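Local structure of glycoside hydrolase (Streptococcus pneumoniae serotype 4, 6ORH) at residues Arg345-Gly350 against Ile364-Asp369; Asp377-Arg382 against Phe394-Glu399; Gln427-Val432 against Ile445-Thr450. The protein probably removes alpha-linked L-fucose from host glycans as a family 29 glycoside hydrolase, with a barrel-type catalytic domain followed by a galactose-binding-like beta-sandwich. The protein carries 2 engineered substitutions. All coordinates share one frame; numbering follows the deposited sequence.

Contact 1. Residues Arg345-Gly350 against Ile364-Asp369; sequences RHLTDG and IQLELD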
loop_
_atom_site.group_PDB
_atom_site.type_symbol
_atom_site.label_atom_id
_atom_site.label_comp_id
_atom_site.label_asym_id
_atom_site.label_seq_id
_atom_site.Cartn_x
_atom_site.Cartn_y
_atom_site.Cartn_z
ATOM N N ARG A 345 -5.764 12.481 28.269
ATOM C CA ARG A 345 -4.582 13.328 28.378
ATOM C C ARG A 345 -3.310 12.484 28.356
ATOM O O ARG A 345 -2.226 13.003 28.100
ATOM C CB ARG A 345 -4.658 14.202 29.640
ATOM C CG ARG A 345 -4.732 13.418 30.945
ATOM C CD ARG A 345 -4.443 14.238 32.207
ATOM N NE ARG A 345 -3.263 15.096 32.084
ATOM C CZ ARG A 345 -1.991 14.725 32.269
ATOM N NH1 ARG A 345 -1.677 13.488 32.625
ATOM N NH2 ARG A 345 -1.026 15.617 32.115
ATOM N N HIS A 346 -3.449 11.171 28.581
ATOM C CA HIS A 346 -2.306 10.272 28.578
ATOM C C HIS A 346 -1.697 10.091 27.185
ATOM O O HIS A 346 -0.610 9.530 27.056
ATOM C CB HIS A 346 -2.695 8.931 29.211
ATOM C CG HIS A 346 -2.961 9.061 30.672
ATOM N ND1 HIS A 346 -3.603 8.073 31.406
ATOM C CD2 HIS A 346 -2.721 10.087 31.526
ATOM C CE1 HIS A 346 -3.695 8.464 32.664
ATOM N NE2 HIS A 346 -3.173 9.711 32.759
ATOM N N LEU A 347 -2.393 10.547 26.140
ATOM C CA LEU A 347 -1.914 10.336 24.780
ATOM C C LEU A 347 -0.850 11.360 24.391
ATOM O O LEU A 347 -0.088 11.115 23.466
ATOM C CB LEU A 347 -3.112 10.395 23.829
ATOM C CG LEU A 347 -4.106 9.259 24.023
ATOM C CD1 LEU A 347 -5.460 9.585 23.402
ATOM C CD2 LEU A 347 -3.529 7.974 23.442
ATOM N N THR A 348 -0.788 12.500 25.104
ATOM C CA THR A 348 0.140 13.542 24.683
ATOM C C THR A 348 0.978 14.065 25.849
ATOM O O THR A 348 1.557 15.147 25.752
ATOM C CB THR A 348 -0.600 14.713 24.027
ATOM O OG1 THR A 348 -1.537 15.222 24.970
ATOM C CG2 THR A 348 -1.382 14.291 22.803
ATOM N N ASP A 349 1.051 13.296 26.936
ATOM C CA ASP A 349 1.652 13.806 28.161
ATOM C C ASP A 349 3.147 13.492 28.207
ATOM O O ASP A 349 3.823 13.888 29.156
ATOM C CB ASP A 349 0.897 13.309 29.399
ATOM C CG ASP A 349 1.021 11.817 29.691
ATOM O OD1 ASP A 349 1.562 11.069 28.849
ATOM O OD2 ASP A 349 0.543 11.408 30.775
ATOM N N GLY A 350 3.658 12.793 27.187
ATOM C CA GLY A 350 5.067 12.440 27.093
ATOM C C GLY A 350 5.517 11.480 28.191
ATOM O O GLY A 350 6.715 11.259 28.350
ATOM N N ILE A 364 -15.102 5.430 17.992
ATOM C CA ILE A 364 -14.547 6.280 19.041
ATOM C C ILE A 364 -13.761 7.426 18.419
ATOM O O ILE A 364 -12.838 7.229 17.623
ATOM C CB ILE A 364 -13.730 5.464 20.066
ATOM C CG1 ILE A 364 -14.615 4.583 20.946
ATOM C CG2 ILE A 364 -12.857 6.396 20.925
ATOM C CD1 ILE A 364 -13.877 3.546 21.764
ATOM N N GLN A 365 -14.105 8.653 18.835
ATOM C CA GLN A 365 -13.503 9.820 18.232
ATOM C C GLN A 365 -12.694 10.562 19.288
ATOM O O GLN A 365 -13.274 11.053 20.261
ATOM C CB GLN A 365 -14.603 10.715 17.665
ATOM C CG GLN A 365 -14.065 12.003 17.069
ATOM C CD GLN A 365 -15.148 12.653 16.252
ATOM O OE1 GLN A 365 -15.646 12.074 15.284
ATOM N NE2 GLN A 365 -15.575 13.824 16.689
ATOM N N LEU A 366 -11.372 10.608 19.090
ATOM C CA LEU A 366 -10.474 11.420 19.911
ATOM C C LEU A 366 -10.156 12.695 19.137
ATOM O O LEU A 366 -9.796 12.642 17.964
ATOM C CB LEU A 366 -9.183 10.631 20.189
ATOM C CG LEU A 366 -9.350 9.404 21.074
ATOM C CD1 LEU A 366 -8.145 8.469 20.954
ATOM C CD2 LEU A 366 -9.566 9.850 22.522
ATOM N N GLU A 367 -10.290 13.869 19.781
ATOM C CA GLU A 367 -9.959 15.109 19.091
ATOM C C GLU A 367 -8.824 15.797 19.841
ATOM O O GLU A 367 -8.893 15.930 21.077
ATOM C CB GLU A 367 -11.182 16.032 19.031
ATOM C CG GLU A 367 -10.925 17.318 18.251
ATOM C CD GLU A 367 -12.193 18.100 17.938
ATOM O OE1 GLU A 367 -13.209 17.476 17.608
ATOM O OE2 GLU A 367 -12.171 19.346 18.042
ATOM N N LEU A 368 -7.790 16.191 19.090
ATOM C CA LEU A 368 -6.645 16.900 19.654
ATOM C C LEU A 368 -6.783 18.368 19.283
ATOM O O LEU A 368 -7.083 18.682 18.132
ATOM C CB LEU A 368 -5.325 16.382 19.069
ATOM C CG LEU A 368 -4.810 15.072 19.668
ATOM C CD1 LEU A 368 -5.647 13.911 19.162
ATOM C CD2 LEU A 368 -3.355 14.837 19.301
ATOM N N ASP A 369 -6.510 19.247 20.265
ATOM C CA ASP A 369 -6.386 20.680 20.035
ATOM C C ASP A 369 -4.949 21.078 20.362
ATOM O O ASP A 369 -4.552 21.016 21.516
ATOM C CB ASP A 369 -7.382 21.454 20.912
ATOM C CG ASP A 369 -7.342 22.964 20.676
ATOM O OD1 ASP A 369 -6.408 23.449 20.008
ATOM O OD2 ASP A 369 -8.270 23.643 21.157
#
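Leu347 and Leu366 meet methyl to methyl, their side chains crossing at about a right angle, with CD1 of Leu347 3.8 Å from CD1 of Leu366. Two residues on along the strand, Leu368 slides past Thr348 in the opposite direction, and its CD2 comes to 4.1 Å from Thr348 CG2. Thr348 presents its methyl because its hydroxyl sits between the backbone N and the carbonyl carbon (chi1 58°), where OG1 hydrogen-bonds to the carbonyl oxygen of Ala331; CG2 is left to face the leucine. The segment 345-350, a 3-10 turn running into a loop, thus packs its apolar corner on the inner face of strand 364-370, while Val333 of the adjacent strand touches Leu347, Thr348 and Leu368. The other side of the turn carries His346 and Asp349, both ligands of the calcium ion seen in this protein though absent from this chain. There Asp349 OD2 takes a hydrogen bond from Ser354 OG and pairs with Arg345 NH1 at 3.6 Å. Hydrocarbon contact alone therefore joins the two segments: it seats the calcium-binding turn on the sandwich core, with the polar groups of His346 and Asp349 on the side away from it.

Contact 2. Residues Asp377-Arg382 against Phe394-Glu399; sequences DVIELR and FHVQVE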
loop_
_atom_site.group_PDB
_atom_site.type_symbol
_atom_site.label_atom_id
_atom_site.label_comp_id
_atom_site.label_asym_id
_atom_site.label_seq_id
_atom_site.Cartn_x
_atom_site.Cartn_y
_atom_site.Cartn_z
ATOM N N ASP A 377 2.835 16.363 8.589
ATOM C CA ASP A 377 2.464 15.448 7.526
ATOM C C ASP A 377 2.600 13.998 7.991
ATOM O O ASP A 377 2.497 13.101 7.158
ATOM C CB ASP A 377 3.260 15.663 6.233
ATOM C CG ASP A 377 4.780 15.581 6.369
ATOM O OD1 ASP A 377 5.298 15.459 7.507
ATOM O OD2 ASP A 377 5.437 15.729 5.334
ATOM N N VAL A 378 2.835 13.795 9.294
ATOM C CA VAL A 378 2.911 12.442 9.842
ATOM C C VAL A 378 2.155 12.383 11.161
ATOM O O VAL A 378 2.393 13.186 12.061
ATOM C CB VAL A 378 4.356 11.964 10.072
ATOM C CG1 VAL A 378 4.344 10.491 10.524
ATOM C CG2 VAL A 378 5.208 12.119 8.825
ATOM N N ILE A 379 1.304 11.357 11.323
ATOM C CA ILE A 379 0.751 11.047 12.635
ATOM C C ILE A 379 1.303 9.691 13.099
ATOM O O ILE A 379 1.464 8.802 12.279
ATOM C CB ILE A 379 -0.797 11.100 12.648
ATOM C CG1 ILE A 379 -1.346 11.022 14.077
ATOM C CG2 ILE A 379 -1.381 10.007 11.735
ATOM C CD1 ILE A 379 -2.850 11.288 14.249
ATOM N N GLU A 380 1.659 9.586 14.388
ATOM C CA GLU A 380 2.076 8.314 14.991
ATOM C C GLU A 380 1.061 7.906 16.058
ATOM O O GLU A 380 0.652 8.713 16.903
ATOM C CB GLU A 380 3.481 8.454 15.603
ATOM C CG GLU A 380 3.896 7.199 16.405
ATOM C CD GLU A 380 5.240 7.362 17.104
ATOM O OE1 GLU A 380 6.086 8.101 16.583
ATOM O OE2 GLU A 380 5.440 6.725 18.168
ATOM N N LEU A 381 0.629 6.628 16.033
ATOM C CA LEU A 381 -0.251 6.060 17.044
ATOM C C LEU A 381 0.454 4.814 17.587
ATOM O O LEU A 381 1.141 4.127 16.813
ATOM C CB LEU A 381 -1.565 5.627 16.371
ATOM C CG LEU A 381 -2.347 6.688 15.586
ATOM C CD1 LEU A 381 -3.590 6.055 14.953
ATOM C CD2 LEU A 381 -2.746 7.851 16.479
ATOM N N ARG A 382 0.251 4.482 18.861
ATOM C CA ARG A 382 0.792 3.230 19.407
ATOM C C ARG A 382 -0.245 2.545 20.292
ATOM O O ARG A 382 -0.907 3.171 21.134
ATOM C CB ARG A 382 2.016 3.475 20.298
ATOM C CG ARG A 382 3.197 4.099 19.571
ATOM C CD ARG A 382 4.459 3.912 20.412
ATOM N NE ARG A 382 5.593 4.611 19.831
ATOM C CZ ARG A 382 6.849 4.414 20.240
ATOM N NH1 ARG A 382 7.083 3.534 21.203
ATOM N NH2 ARG A 382 7.848 5.078 19.686
ATOM N N PHE A 394 -8.992 2.446 11.438
ATOM C CA PHE A 394 -9.058 3.794 12.005
ATOM C C PHE A 394 -8.907 4.806 10.871
ATOM O O PHE A 394 -8.415 4.485 9.781
ATOM C CB PHE A 394 -7.989 3.972 13.100
ATOM C CG PHE A 394 -6.596 4.058 12.525
ATOM C CD1 PHE A 394 -5.915 2.888 12.188
ATOM C CD2 PHE A 394 -6.025 5.281 12.180
ATOM C CE1 PHE A 394 -4.689 2.949 11.536
ATOM C CE2 PHE A 394 -4.803 5.344 11.526
ATOM C CZ PHE A 394 -4.109 4.170 11.242
ATOM N N HIS A 395 -9.295 6.069 11.119
ATOM C CA HIS A 395 -8.963 7.119 10.176
ATOM C C HIS A 395 -8.637 8.395 10.952
ATOM O O HIS A 395 -8.899 8.489 12.149
ATOM C CB HIS A 395 -10.046 7.306 9.091
ATOM C CG HIS A 395 -11.389 7.717 9.600
ATOM N ND1 HIS A 395 -12.313 6.791 10.050
ATOM C CD2 HIS A 395 -11.978 8.939 9.709
ATOM C CE1 HIS A 395 -13.410 7.425 10.439
ATOM N NE2 HIS A 395 -13.224 8.738 10.236
ATOM N N VAL A 396 -8.043 9.352 10.252
ATOM C CA VAL A 396 -7.590 10.592 10.859
ATOM C C VAL A 396 -8.138 11.735 10.011
ATOM O O VAL A 396 -8.114 11.687 8.783
ATOM C CB VAL A 396 -6.050 10.623 10.860
ATOM C CG1 VAL A 396 -5.533 11.939 11.436
ATOM C CG2 VAL A 396 -5.506 9.484 11.705
ATOM N N GLN A 397 -8.624 12.790 10.683
ATOM C CA GLN A 397 -9.085 13.957 9.950
ATOM C C GLN A 397 -8.467 15.209 10.558
ATOM O O GLN A 397 -8.033 15.197 11.709
ATOM C CB GLN A 397 -10.606 14.121 10.022
ATOM C CG GLN A 397 -11.388 12.829 9.911
ATOM C CD GLN A 397 -12.839 13.162 10.113
ATOM O OE1 GLN A 397 -13.209 13.791 11.103
ATOM N NE2 GLN A 397 -13.654 12.795 9.140
ATOM N N VAL A 398 -8.439 16.280 9.764
ATOM C CA VAL A 398 -7.924 17.563 10.223
ATOM C C VAL A 398 -8.920 18.647 9.821
ATOM O O VAL A 398 -9.540 18.544 8.769
ATOM C CB VAL A 398 -6.512 17.834 9.682
ATOM C CG1 VAL A 398 -5.494 16.874 10.305
ATOM C CG2 VAL A 398 -6.448 17.748 8.166
ATOM N N GLU A 399 -9.110 19.638 10.696
ATOM C CA GLU A 399 -10.044 20.710 10.366
ATOM C C GLU A 399 -9.317 21.795 9.571
ATOM O O GLU A 399 -8.307 22.324 10.029
ATOM C CB GLU A 399 -10.673 21.277 11.635
ATOM C CG GLU A 399 -11.840 22.222 11.321
ATOM C CD GLU A 399 -12.527 22.772 12.564
ATOM O OE1 GLU A 399 -11.825 23.029 13.554
ATOM O OE2 GLU A 399 -13.777 22.898 12.548
#
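Strands 378-382 and 394-399 belong to different sheets and face each other across the core, with Ile379 and Val396 nearest at 8.5 Å between CA atoms and no hydrogen bond linking them. This is the interior of the galactose-binding-like beta-sandwich of the F5/8 type C family, where alternate residues of each strand point into the space between two antiparallel sheets. Ile379 and Val396 reach toward each other tip to tip. With CG1 of Ile379 opposite the backbone N (chi1 -170°), the chain extends to bring CD1 against both branches of the valine, 3.9 Å from Val396 CG1 and 4.1 Å from Val396 CG2. Leu381 and Phe394 come from opposite directions. The leucine sets its CD1 over one face of the phenylalanine ring, nearer the CD2-CE2 side than the middle; CD1 of Leu381 lies 4.0 Å from the centroid of the Phe394 ring and 27° off its normal, a CH-pi contact. Ile445 of strand 441-448 packs on both Ile379 and Leu381, and Leu419 of strand 417-426 touches Ile379 and Phe394, so neighbouring strands continue the apolar layer. Asp377 and Val378 both face Tyr448 of the neighbouring strand, a classic beta bulge. On the reverse side of the same sheet, Glu380 carries the charge: OE1 is hydrogen-bonded to Tyr448 OH, and OE2 forms salt bridges with Lys444 and Arg382. The bond from Arg382 NE to Glu380 OE2 is 2.7 Å long and fairly straight, and the oxygen lies only 9° out of the guanidinium plane.

Contact 3. Residues Gln427-Val432 against Ile445-Thr450; sequences QKIRVV and ISLYKT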
loop_
_atom_site.group_PDB
_atom_site.type_symbol
_atom_site.label_atom_id
_atom_site.label_comp_id
_atom_site.label_asym_id
_atom_site.label_seq_id
_atom_site.Cartn_x
_atom_site.Cartn_y
_atom_site.Cartn_z
ATOM N N GLN A 427 -4.877 23.019 13.625
ATOM C CA GLN A 427 -4.849 23.089 15.067
ATOM C C GLN A 427 -5.663 21.942 15.664
ATOM O O GLN A 427 -5.415 21.553 16.807
ATOM C CB GLN A 427 -5.420 24.437 15.510
ATOM C CG GLN A 427 -5.476 24.585 17.021
ATOM C CD GLN A 427 -5.700 26.023 17.427
ATOM O OE1 GLN A 427 -5.358 26.955 16.693
ATOM N NE2 GLN A 427 -6.306 26.183 18.587
ATOM N N LYS A 428 -6.679 21.462 14.917
ATOM C CA LYS A 428 -7.541 20.411 15.428
ATOM C C LYS A 428 -7.466 19.167 14.542
ATOM O O LYS A 428 -7.534 19.255 13.317
ATOM C CB LYS A 428 -8.975 20.909 15.598
ATOM C CG LYS A 428 -9.085 22.085 16.570
ATOM C CD LYS A 428 -10.496 22.510 16.854
ATOM C CE LYS A 428 -10.564 23.728 17.754
ATOM N NZ LYS A 428 -11.969 24.013 18.140
ATOM N N ILE A 429 -7.318 18.016 15.208
ATOM C CA ILE A 429 -7.176 16.722 14.548
ATOM C C ILE A 429 -8.129 15.738 15.210
ATOM O O ILE A 429 -8.300 15.778 16.426
ATOM C CB ILE A 429 -5.705 16.235 14.665
ATOM C CG1 ILE A 429 -4.693 17.223 14.062
ATOM C CG2 ILE A 429 -5.543 14.842 14.071
ATOM C CD1 ILE A 429 -4.184 18.260 15.067
ATOM N N ARG A 430 -8.729 14.814 14.429
ATOM C CA ARG A 430 -9.516 13.742 15.019
ATOM C C ARG A 430 -8.895 12.404 14.633
ATOM O O ARG A 430 -8.520 12.210 13.471
ATOM C CB ARG A 430 -10.970 13.740 14.533
ATOM C CG ARG A 430 -11.805 14.839 15.190
ATOM C CD ARG A 430 -13.086 15.171 14.453
ATOM N NE ARG A 430 -13.796 16.165 15.275
ATOM C CZ ARG A 430 -14.984 16.696 14.968
ATOM N NH1 ARG A 430 -15.642 16.319 13.880
ATOM N NH2 ARG A 430 -15.526 17.592 15.778
ATOM N N VAL A 431 -8.753 11.544 15.644
ATOM C CA VAL A 431 -8.399 10.145 15.429
ATOM C C VAL A 431 -9.663 9.345 15.713
ATOM O O VAL A 431 -10.230 9.398 16.817
ATOM C CB VAL A 431 -7.201 9.719 16.304
ATOM C CG1 VAL A 431 -6.927 8.212 16.202
ATOM C CG2 VAL A 431 -5.954 10.477 15.854
ATOM N N VAL A 432 -10.109 8.568 14.706
ATOM C CA VAL A 432 -11.364 7.852 14.841
ATOM C C VAL A 432 -11.080 6.362 14.696
ATOM O O VAL A 432 -10.671 5.922 13.619
ATOM C CB VAL A 432 -12.424 8.322 13.828
ATOM C CG1 VAL A 432 -13.769 7.641 14.071
ATOM C CG2 VAL A 432 -12.605 9.840 13.842
ATOM N N ILE A 445 -0.211 9.545 20.942
ATOM C CA ILE A 445 -0.443 10.118 19.625
ATOM C C ILE A 445 0.585 11.238 19.455
ATOM O O ILE A 445 0.692 12.093 20.341
ATOM C CB ILE A 445 -1.878 10.659 19.441
ATOM C CG1 ILE A 445 -2.942 9.562 19.565
ATOM C CG2 ILE A 445 -2.007 11.391 18.112
ATOM C CD1 ILE A 445 -4.315 10.094 19.882
ATOM N N SER A 446 1.365 11.159 18.376
ATOM C CA SER A 446 2.391 12.142 18.048
ATOM C C SER A 446 2.163 12.678 16.637
ATOM O O SER A 446 1.529 12.013 15.816
ATOM C CB SER A 446 3.795 11.568 18.218
ATOM O OG SER A 446 4.002 11.183 19.589
ATOM N N LEU A 447 2.681 13.889 16.358
ATOM C CA LEU A 447 2.616 14.508 15.046
ATOM C C LEU A 447 4.005 15.025 14.687
ATOM O O LEU A 447 4.689 15.596 15.550
ATOM C CB LEU A 447 1.644 15.697 15.072
ATOM C CG LEU A 447 0.163 15.344 15.228
ATOM C CD1 LEU A 447 -0.654 16.602 15.534
ATOM C CD2 LEU A 447 -0.350 14.655 13.964
ATOM N N TYR A 448 4.390 14.799 13.430
ATOM C CA TYR A 448 5.692 15.243 12.939
ATOM C C TYR A 448 5.588 15.847 11.546
ATOM O O TYR A 448 4.653 15.590 10.779
ATOM C CB TYR A 448 6.698 14.091 12.849
ATOM C CG TYR A 448 6.755 13.195 14.056
ATOM C CD1 TYR A 448 7.331 13.610 15.259
ATOM C CD2 TYR A 448 6.262 11.896 13.986
ATOM C CE1 TYR A 448 7.405 12.779 16.365
ATOM C CE2 TYR A 448 6.316 11.061 15.088
ATOM C CZ TYR A 448 6.882 11.492 16.272
ATOM O OH TYR A 448 6.928 10.674 17.359
ATOM N N LYS A 449 6.617 16.647 11.226
ATOM C CA LYS A 449 6.867 17.094 9.872
ATOM C C LYS A 449 8.115 16.397 9.321
ATOM O O LYS A 449 9.203 16.523 9.894
ATOM C CB LYS A 449 7.071 18.618 9.873
ATOM C CG LYS A 449 7.333 19.231 8.499
ATOM C CD LYS A 449 6.246 18.967 7.481
ATOM C CE LYS A 449 6.644 19.317 6.061
ATOM N NZ LYS A 449 7.572 18.328 5.466
ATOM N N THR A 450 7.966 15.749 8.163
ATOM C CA THR A 450 9.094 15.116 7.493
ATOM C C THR A 450 10.123 16.167 7.093
ATOM O O THR A 450 9.775 17.299 6.752
ATOM C CB THR A 450 8.690 14.310 6.252
ATOM O OG1 THR A 450 8.086 15.136 5.259
ATOM C CG2 THR A 450 7.799 13.121 6.554
#
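Ile445 opens the contact from strand 441-448 by directing CD1 toward Val431 CG2, a loose approach of 4.4 Å. Its side chain also rests on Leu368 of the opposite sheet of the beta-sandwich and on Leu347 of the calcium-site turn. Ser446, the next residue, is directed to the other side of its sheet, as is Tyr448 further on; there Ser446 OG hydrogen-bonds to Asp326 OD2, and the Tyr448 ring makes an edge-to-face contact with Tyr323. Between them Leu447 returns to the interior and meets Ile429 tip to tip, CD1 of Leu447 lying 3.9 Å from CD1 of Ile429. The leucine has CG opposite its carbonyl carbon (chi1 -69°), and Ile429 holds CG1 the same way (chi1 -58°), so that the terminal methyls of both chains meet. Past the end of the strand, Lys449 folds back so that NZ donates to the backbone O of Thr450 at 2.8 Å, the donor tilted 22° from the carbonyl plane. The facing strand 428-436 turns Lys428 and Arg430 to its outer side, where Arg430 forms a salt bridge with Glu367, a cation-pi contact with Trp404 of the glycan pocket, and a further salt bridge with Glu176 of the second subunit. Between the two segments the contact is purely aliphatic, methyl against methyl, and no polar side-chain group takes part; Ser446, Tyr448, Lys428 and Arg430 all point away from this interface.

Along the chain the three contacts follow in series, and none nests in or crosses another. Contact 1 closes first, over 13 residues that include the short strand 356-357, and ties the calcium-site turn to strand 364-370. Contact 2 closes a connection of 11 residues leading from strand 378-382 to strand 391-400 in the opposite sheet. Contact 3 closes the last one, from strand 428-436 to strand 441-448 near the C terminus. Within the sheets they interlock: strand 428-436 lies between 364-370 and 391-400, while 378-382 adjoins 441-448. The centres of contacts 2 and 3 are about 5 Å apart, in one shared core.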